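Local coordinates for oligopeptide-binding protein AppA (Bacillus subtilis, PDB 1XOC) that binds oligopeptides for an ABC permease that can replace the OPP system in sporulation and genetic competence, at residues T33-S45 with T106-R119. Sequence-based numbering, arbitrary orientation.
With ZN (zinc ion), chain L.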
ATOM      1  N   THR A  33       1.313   0.006  12.862  1.00 27.54           N
ATOM      2  CA  THR A  33       0.214  -0.307  13.766  1.00 28.57           C
ATOM      3  C   THR A  33       0.393  -1.692  14.393  1.00 28.69           C
ATOM      4  O   THR A  33       0.294  -1.864  15.590  1.00 28.92           O
ATOM      5  CB  THR A  33      -1.095  -0.260  12.987  1.00 28.85           C
ATOM      6  OG1 THR A  33      -1.338   1.077  12.568  1.00 30.55           O
ATOM      7  CG2 THR A  33      -2.281  -0.601  13.862  1.00 27.92           C
ATOM      8  N   LEU A  34       0.661  -2.683  13.557  1.00 28.68           N
ATOM      9  CA  LEU A  34       0.883  -4.018  14.051  1.00 28.72           C
ATOM     10  C   LEU A  34       1.600  -4.855  12.993  1.00 28.55           C
ATOM     11  O   LEU A  34       1.677  -4.454  11.861  1.00 29.04           O
ATOM     12  CB  LEU A  34      -0.445  -4.666  14.445  1.00 28.42           C
ATOM     13  CG  LEU A  34      -1.373  -5.283  13.398  1.00 32.05           C
ATOM     14  CD1 LEU A  34      -2.544  -6.003  13.957  1.00 38.63           C
ATOM     15  CD2 LEU A  34      -1.800  -4.370  12.323  1.00 31.96           C
ATOM     16  N   PHE A  35       2.103  -6.018  13.381  1.00 27.59           N
ATOM     17  CA  PHE A  35       2.905  -6.847  12.487  1.00 28.20           C
ATOM     18  C   PHE A  35       2.223  -8.180  12.292  1.00 29.13           C
ATOM     19  O   PHE A  35       2.485  -9.137  12.981  1.00 28.42           O
ATOM     20  CB  PHE A  35       4.307  -7.043  13.053  1.00 28.64           C
ATOM     21  CG  PHE A  35       4.897  -5.797  13.639  1.00 29.81           C
ATOM     22  CD1 PHE A  35       5.314  -5.763  14.940  1.00 30.17           C
ATOM     23  CD2 PHE A  35       5.011  -4.662  12.886  1.00 30.76           C
ATOM     24  CE1 PHE A  35       5.847  -4.626  15.464  1.00 28.25           C
ATOM     25  CE2 PHE A  35       5.535  -3.531  13.418  1.00 31.17           C
ATOM     26  CZ  PHE A  35       5.952  -3.521  14.716  1.00 29.18           C
ATOM     27  N   ASN A  36       1.326  -8.191  11.331  1.00 29.21           N
ATOM     28  CA  ASN A  36       0.533  -9.364  11.014  1.00 29.18           C
ATOM     29  C   ASN A  36      -0.195  -9.138   9.692  1.00 28.51           C
ATOM     30  O   ASN A  36      -1.068  -8.315   9.587  1.00 28.23           O
ATOM     31  CB  ASN A  36      -0.483  -9.657  12.120  1.00 28.99           C
ATOM     32  CG  ASN A  36      -1.141 -11.013  11.975  1.00 30.56           C
ATOM     33  OD1 ASN A  36      -1.380 -11.478  10.841  1.00 30.24           O
ATOM     34  ND2 ASN A  36      -1.441 -11.675  13.110  1.00 28.70           N
ATOM     35  N   SER A  37       0.228  -9.835   8.640  1.00 29.92           N
ATOM     36  CA  SER A  37      -0.290  -9.564   7.320  1.00 30.66           C
ATOM     37  C   SER A  37      -1.802  -9.808   7.169  1.00 29.12           C
ATOM     38  O   SER A  37      -2.423  -9.293   6.233  1.00 29.94           O
ATOM     39  CB  SER A  37       0.488 -10.361   6.297  1.00 32.87           C
ATOM     40  OG  SER A  37       0.177 -11.715   6.421  0.50 35.84           O
ATOM     41  N   LEU A  38      -2.395 -10.579   8.080  1.00 28.92           N
ATOM     42  CA  LEU A  38      -3.836 -10.831   8.022  1.00 29.36           C
ATOM     43  C   LEU A  38      -4.662  -9.606   8.455  1.00 29.45           C
ATOM     44  O   LEU A  38      -5.867  -9.553   8.198  1.00 30.44           O
ATOM     45  CB  LEU A  38      -4.215 -12.059   8.846  1.00 29.64           C
ATOM     46  CG  LEU A  38      -3.515 -13.376   8.483  1.00 31.82           C
ATOM     47  CD1 LEU A  38      -3.849 -14.464   9.505  1.00 32.34           C
ATOM     48  CD2 LEU A  38      -3.930 -13.739   7.079  1.00 33.74           C
ATOM     49  N   TYR A  39      -4.051  -8.614   9.119  1.00 28.83           N
ATOM     50  CA  TYR A  39      -4.751  -7.476   9.635  1.00 29.28           C
ATOM     51  C   TYR A  39      -4.249  -6.122   9.163  1.00 28.60           C
ATOM     52  O   TYR A  39      -5.028  -5.178   9.098  1.00 31.45           O
ATOM     53  CB  TYR A  39      -4.731  -7.534  11.175  1.00 27.95           C
ATOM     54  CG  TYR A  39      -5.431  -8.787  11.664  1.00 29.07           C
ATOM     55  CD1 TYR A  39      -4.722  -9.895  12.103  1.00 27.66           C
ATOM     56  CD2 TYR A  39      -6.810  -8.887  11.616  1.00 27.46           C
ATOM     57  CE1 TYR A  39      -5.398 -11.055  12.502  1.00 28.93           C
ATOM     58  CE2 TYR A  39      -7.477 -10.019  12.011  1.00 28.05           C
ATOM     59  CZ  TYR A  39      -6.768 -11.118  12.447  1.00 27.29           C
ATOM     60  OH  TYR A  39      -7.490 -12.251  12.840  1.00 29.74           O
ATOM     61  N   SER A  40      -2.967  -5.985   8.906  1.00 27.26           N
ATOM     62  CA  SER A  40      -2.436  -4.714   8.504  1.00 28.33           C
ATOM     63  C   SER A  40      -2.941  -4.272   7.140  1.00 29.53           C
ATOM     64  O   SER A  40      -3.172  -5.105   6.253  1.00 29.54           O
ATOM     65  CB  SER A  40      -0.922  -4.702   8.539  1.00 28.17           C
ATOM     66  OG  SER A  40      -0.393  -5.649   7.641  1.00 29.55           O
ATOM     67  N   THR A  41      -3.081  -2.956   6.981  1.00 28.82           N
ATOM     68  CA  THR A  41      -3.490  -2.392   5.688  1.00 29.36           C
ATOM     69  C   THR A  41      -2.499  -1.355   5.150  1.00 30.20           C
ATOM     70  O   THR A  41      -2.740  -0.799   4.074  1.00 31.36           O
ATOM     71  CB  THR A  41      -4.921  -1.822   5.690  1.00 29.82           C
ATOM     72  OG1 THR A  41      -5.004  -0.773   6.669  1.00 29.41           O
ATOM     73  CG2 THR A  41      -5.972  -2.889   6.035  1.00 29.57           C
ATOM     74  N   ASP A  42      -1.418  -1.092   5.891  1.00 29.70           N
ATOM     75  CA  ASP A  42      -0.544   0.064   5.618  1.00 29.81           C
ATOM     76  C   ASP A  42       0.898  -0.335   5.370  1.00 29.60           C
ATOM     77  O   ASP A  42       1.388  -1.332   5.913  1.00 29.27           O
ATOM     78  CB  ASP A  42      -0.653   1.118   6.730  1.00 30.17           C
ATOM     79  CG  ASP A  42       0.060   0.725   7.993  1.00 29.43           C
ATOM     80  OD1 ASP A  42       1.164   1.270   8.221  1.00 28.37           O
ATOM     81  OD2 ASP A  42      -0.442  -0.142   8.738  1.00 33.59           O
ATOM     82  N   ASP A  43       1.602   0.451   4.581  1.00 29.45           N
ATOM     83  CA  ASP A  43       2.946   0.098   4.181  1.00 30.79           C
ATOM     84  C   ASP A  43       3.979   0.097   5.305  1.00 31.21           C
ATOM     85  O   ASP A  43       4.938  -0.639   5.276  1.00 31.27           O
ATOM     86  CB  ASP A  43       3.426   1.022   3.094  1.00 32.54           C
ATOM     87  CG  ASP A  43       4.254   0.289   2.067  1.00 40.03           C
ATOM     88  OD1 ASP A  43       3.820  -0.800   1.595  1.00 48.39           O
ATOM     89  OD2 ASP A  43       5.350   0.792   1.743  1.00 47.90           O
ATOM     90  N   ALA A  44       3.785   0.908   6.324  1.00 30.59           N
ATOM     91  CA  ALA A  44       4.737   0.937   7.422  1.00 30.07           C
ATOM     92  C   ALA A  44       4.710  -0.395   8.166  1.00 29.44           C
ATOM     93  O   ALA A  44       5.756  -0.960   8.522  1.00 30.67           O
ATOM     94  CB  ALA A  44       4.414   2.091   8.353  1.00 29.97           C
ATOM     95  N   SER A  45       3.509  -0.889   8.459  1.00 29.30           N
ATOM     96  CA  SER A  45       3.350  -2.231   9.045  1.00 28.17           C
ATOM     97  C   SER A  45       3.970  -3.265   8.138  1.00 28.98           C
ATOM     98  O   SER A  45       4.711  -4.116   8.595  1.00 29.54           O
ATOM     99  CB  SER A  45       1.877  -2.534   9.344  1.00 28.25           C
ATOM    100  OG  SER A  45       1.286  -1.557  10.244  1.00 28.91           O
ATOM    101  N   THR A 106      -2.132 -20.389   9.376  1.00 29.15           N
ATOM    102  CA  THR A 106      -2.136 -18.993   8.972  1.00 28.85           C
ATOM    103  C   THR A 106      -3.173 -18.747   7.886  1.00 29.16           C
ATOM    104  O   THR A 106      -3.961 -17.825   8.003  1.00 30.16           O
ATOM    105  CB  THR A 106      -0.758 -18.554   8.486  1.00 29.38           C
ATOM    106  OG1 THR A 106       0.211 -18.747   9.529  1.00 29.43           O
ATOM    107  CG2 THR A 106      -0.761 -17.123   8.068  1.00 30.52           C
ATOM    108  N   TYR A 107      -3.201 -19.575   6.855  1.00 29.53           N
ATOM    109  CA  TYR A 107      -4.135 -19.313   5.768  1.00 29.17           C
ATOM    110  C   TYR A 107      -5.578 -19.699   6.092  1.00 28.42           C
ATOM    111  O   TYR A 107      -6.508 -19.226   5.408  1.00 28.45           O
ATOM    112  CB  TYR A 107      -3.717 -20.083   4.528  1.00 28.36           C
ATOM    113  CG  TYR A 107      -2.593 -19.485   3.715  1.00 26.98           C
ATOM    114  CD1 TYR A 107      -1.261 -19.659   4.081  1.00 28.23           C
ATOM    115  CD2 TYR A 107      -2.866 -18.714   2.594  1.00 28.66           C
ATOM    116  CE1 TYR A 107      -0.216 -19.102   3.305  1.00 28.51           C
ATOM    117  CE2 TYR A 107      -1.818 -18.189   1.802  1.00 29.81           C
ATOM    118  CZ  TYR A 107      -0.517 -18.375   2.175  1.00 26.33           C
ATOM    119  OH  TYR A 107       0.463 -17.806   1.409  1.00 28.60           O
ATOM    120  N   SER A 108      -5.790 -20.500   7.143  1.00 28.15           N
ATOM    121  CA  SER A 108      -7.133 -20.861   7.592  1.00 28.69           C
ATOM    122  C   SER A 108      -7.820 -19.740   8.380  1.00 28.63           C
ATOM    123  O   SER A 108      -9.051 -19.690   8.435  1.00 30.02           O
ATOM    124  CB  SER A 108      -7.096 -22.128   8.454  1.00 29.34           C
ATOM    125  OG  SER A 108      -6.759 -23.235   7.620  1.00 32.42           O
ATOM    126  N   VAL A 109      -7.024 -18.851   8.963  1.00 28.53           N
ATOM    127  CA  VAL A 109      -7.589 -17.773   9.832  1.00 28.17           C
ATOM    128  C   VAL A 109      -8.602 -16.915   9.050  1.00 28.66           C
ATOM    129  O   VAL A 109      -9.719 -16.731   9.502  1.00 28.08           O
ATOM    130  CB  VAL A 109      -6.492 -16.913  10.458  1.00 28.82           C
ATOM    131  CG1 VAL A 109      -7.079 -15.620  11.065  1.00 30.14           C
ATOM    132  CG2 VAL A 109      -5.781 -17.724  11.567  1.00 27.85           C
ATOM    133  N   PRO A 110      -8.222 -16.378   7.872  1.00 29.51           N
ATOM    134  CA  PRO A 110      -9.214 -15.554   7.125  1.00 29.89           C
ATOM    135  C   PRO A 110     -10.404 -16.325   6.529  1.00 31.14           C
ATOM    136  O   PRO A 110     -11.322 -15.714   5.991  1.00 31.34           O
ATOM    137  CB  PRO A 110      -8.394 -14.907   6.018  1.00 29.91           C
ATOM    138  CG  PRO A 110      -7.167 -15.721   5.909  1.00 31.88           C
ATOM    139  CD  PRO A 110      -6.903 -16.395   7.207  1.00 29.23           C
ATOM    140  N   LEU A 111     -10.394 -17.652   6.624  1.00 30.99           N
ATOM    141  CA  LEU A 111     -11.541 -18.465   6.193  1.00 31.89           C
ATOM    142  C   LEU A 111     -12.564 -18.682   7.304  1.00 32.06           C
ATOM    143  O   LEU A 111     -13.667 -19.190   7.050  1.00 32.04           O
ATOM    144  CB  LEU A 111     -11.051 -19.818   5.660  1.00 32.76           C
ATOM    145  CG  LEU A 111     -10.520 -19.909   4.222  1.00 37.51           C
ATOM    146  CD1 LEU A 111      -9.837 -18.680   3.735  1.00 40.68           C
ATOM    147  CD2 LEU A 111      -9.689 -21.152   4.052  1.00 35.42           C
ATOM    148  N   SER A 112     -12.210 -18.281   8.529  1.00 31.40           N
ATOM    149  CA  SER A 112     -13.107 -18.416   9.679  1.00 32.11           C
ATOM    150  C   SER A 112     -14.230 -17.398   9.653  1.00 31.88           C
ATOM    151  O   SER A 112     -14.022 -16.252   9.270  1.00 30.80           O
ATOM    152  CB  SER A 112     -12.308 -18.194  10.964  1.00 31.84           C
ATOM    153  OG  SER A 112     -13.154 -18.141  12.113  1.00 32.24           O
ATOM    154  N   LYS A 113     -15.413 -17.808  10.095  1.00 33.21           N
ATOM    155  CA  LYS A 113     -16.513 -16.864  10.267  1.00 34.29           C
ATOM    156  C   LYS A 113     -16.182 -15.772  11.291  1.00 34.07           C
ATOM    157  O   LYS A 113     -16.862 -14.729  11.336  1.00 34.59           O
ATOM    158  CB  LYS A 113     -17.781 -17.607  10.719  1.00 35.79           C
ATOM    159  CG  LYS A 113     -17.701 -18.103  12.191  1.00 37.66           C
ATOM    160  CD  LYS A 113     -18.696 -19.207  12.508  1.00 39.14           C
ATOM    161  CE  LYS A 113     -18.419 -19.809  13.911  1.00 42.46           C
ATOM    162  NZ  LYS A 113     -18.371 -18.776  15.009  1.00 46.11           N
ATOM    163  N   ASP A 114     -15.182 -16.012  12.143  1.00 33.46           N
ATOM    164  CA  ASP A 114     -14.805 -15.062  13.193  1.00 33.67           C
ATOM    165  C   ASP A 114     -13.682 -14.122  12.792  1.00 32.92           C
ATOM    166  O   ASP A 114     -13.296 -13.275  13.572  1.00 33.16           O
ATOM    167  CB  ASP A 114     -14.438 -15.800  14.499  1.00 33.44           C
ATOM    168  CG  ASP A 114     -15.633 -16.507  15.132  1.00 37.26           C
ATOM    169  OD1 ASP A 114     -16.756 -15.996  14.972  1.00 36.15           O
ATOM    170  OD2 ASP A 114     -15.446 -17.571  15.764  1.00 40.45           O
ATOM    171  N   TYR A 115     -13.183 -14.236  11.565  1.00 31.49           N
ATOM    172  CA  TYR A 115     -12.156 -13.325  11.073  1.00 32.33           C
ATOM    173  C   TYR A 115     -12.699 -11.909  10.891  1.00 32.94           C
ATOM    174  O   TYR A 115     -13.671 -11.708  10.139  1.00 32.89           O
ATOM    175  CB  TYR A 115     -11.625 -13.821   9.749  1.00 30.70           C
ATOM    176  CG  TYR A 115     -10.673 -12.840   9.069  1.00 29.82           C
ATOM    177  CD1 TYR A 115      -9.403 -12.566   9.587  1.00 25.62           C
ATOM    178  CD2 TYR A 115     -11.028 -12.240   7.860  1.00 28.93           C
ATOM    179  CE1 TYR A 115      -8.543 -11.695   8.966  1.00 26.87           C
ATOM    180  CE2 TYR A 115     -10.167 -11.355   7.219  1.00 28.43           C
ATOM    181  CZ  TYR A 115      -8.929 -11.079   7.761  1.00 29.37           C
ATOM    182  OH  TYR A 115      -8.081 -10.198   7.112  1.00 30.03           O
ATOM    183  N   LYS A 116     -12.078 -10.945  11.574  1.00 34.27           N
ATOM    184  CA  LYS A 116     -12.521  -9.549  11.567  1.00 35.35           C
ATOM    185  C   LYS A 116     -11.577  -8.560  10.860  1.00 35.00           C
ATOM    186  O   LYS A 116     -11.706  -7.354  11.029  1.00 38.17           O
ATOM    187  CB  LYS A 116     -12.805  -9.092  13.014  1.00 36.05           C
ATOM    188  CG  LYS A 116     -13.943  -9.863  13.615  1.00 37.37           C
ATOM    189  CD  LYS A 116     -14.243  -9.536  15.084  1.00 39.60           C
ATOM    190  CE  LYS A 116     -15.424 -10.371  15.574  1.00 42.52           C
ATOM    191  NZ  LYS A 116     -15.333 -11.814  15.132  1.00 44.72           N
ATOM    192  N   GLY A 117     -10.693  -9.049  10.014  1.00 34.68           N
ATOM    193  CA  GLY A 117      -9.722  -8.213   9.322  1.00 33.03           C
ATOM    194  C   GLY A 117     -10.263  -7.631   8.034  1.00 32.58           C
ATOM    195  O   GLY A 117     -11.377  -7.950   7.617  1.00 31.92           O
ATOM    196  N   GLU A 118      -9.459  -6.752   7.425  1.00 32.14           N
ATOM    197  CA  GLU A 118      -9.787  -6.101   6.150  1.00 31.76           C
ATOM    198  C   GLU A 118      -9.178  -6.782   4.928  1.00 31.78           C
ATOM    199  O   GLU A 118      -9.309  -6.247   3.833  1.00 31.95           O
ATOM    200  CB  GLU A 118      -9.340  -4.628   6.162  1.00 32.09           C
ATOM    201  CG  GLU A 118     -10.324  -3.673   6.861  1.00 34.27           C
ATOM    202  CD  GLU A 118     -10.300  -3.754   8.394  1.00 36.82           C
ATOM    203  OE1 GLU A 118      -9.219  -3.573   8.973  1.00 38.59           O
ATOM    204  OE2 GLU A 118     -11.376  -3.972   8.995  1.00 40.92           O
ATOM    205  N   ARG A 119      -8.522  -7.939   5.110  1.00 30.71           N
ATOM    206  CA  ARG A 119      -7.808  -8.614   4.023  1.00 31.43           C
ATOM    207  C   ARG A 119      -8.560  -9.799   3.447  1.00 31.98           C
ATOM    208  O   ARG A 119      -7.956 -10.658   2.774  1.00 32.48           O
ATOM    209  CB  ARG A 119      -6.404  -9.036   4.491  1.00 31.41           C
ATOM    210  CG  ARG A 119      -5.483  -7.872   4.814  1.00 30.98           C
ATOM    211  CD  ARG A 119      -5.298  -6.971   3.643  1.00 34.07           C
ATOM    212  NE  ARG A 119      -4.142  -6.117   3.789  1.00 34.96           N
ATOM    213  CZ  ARG A 119      -3.702  -5.334   2.811  1.00 35.11           C
ATOM    214  NH1 ARG A 119      -4.283  -5.367   1.620  1.00 33.29           N
ATOM    215  NH2 ARG A 119      -2.663  -4.566   3.018  1.00 33.89           N
TER
HETATM  216 ZN    ZN L 530      -9.433  -3.197  11.103  1.00 38.77          ZN
HETATM  217  O   HOH W   1     -10.022 -11.746  13.552  1.00 24.24           O
HETATM  218  O   HOH W   2      -7.628  -5.846   9.323  1.00 24.93           O
HETATM  219  O   HOH W   3      -0.401  -4.120   5.316  1.00 35.37           O
HETATM  220  O   HOH W   4      -9.742  -5.175  11.817  1.00 31.63           O
HETATM  221  O   HOH W   5     -11.273  -3.053  11.416  1.00 47.94           O
HETATM  222  O   HOH W   6      -7.618  -3.337  11.946  1.00 47.32           O
HETATM  223  O   HOH W   7      -8.336  -1.069  10.789  1.00 39.93           O
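L38 and Y115 form the tight part of this contact. L38 drives its branches against V109 and P110 of the 3-10 segment 109-111: L38 CD1 lies 3.7 Å from V109 CB, and CD2 rests on the ring of P110. Y115 CG is anti to the backbone N (chi1 173°), which carries the phenol back toward L38. Its ring is sandwiched, with G117 N over the centre of one face and P110 CA against the opposite face, offset toward the rim. Y115 OH donates in the carbonyl plane to L38 O at 2.5 Å and accepts from R119 N at 3.1 Å. The Y39 ring runs antiparallel alongside Y115, Y39 CE2 lying 3.6 Å from Y115 CE1, with the planes oblique at 40°. A phenylalanine in place of Y115 would probably keep much of this packing but leave L38 O and R119 N without their shared partner.

The looser side, by K116 and E118, is bridged by waters. One joins Y39 OH to K116 N; another links Y39 O with E118 N and OE1. E118 OE1 binds a zinc ion at 2.2 Å, and four waters complete the observed coordination of the zinc.

R119 bends at chi2 (-59°) and lays NE 2.8 Å from S40 O, a bond in that carbonyl's plane; NH2 adds a weak one. T41 CG2 lies loosely over one guanidinium face. R119 NH1 hydrogen-bonds to the backbone of the bound peptide. The contact thus joins two loops at the peptide site. The bonds to S40 O, with a water at NH2, probably limit rotation of the guanidinium and so help keep NH1 toward the peptide.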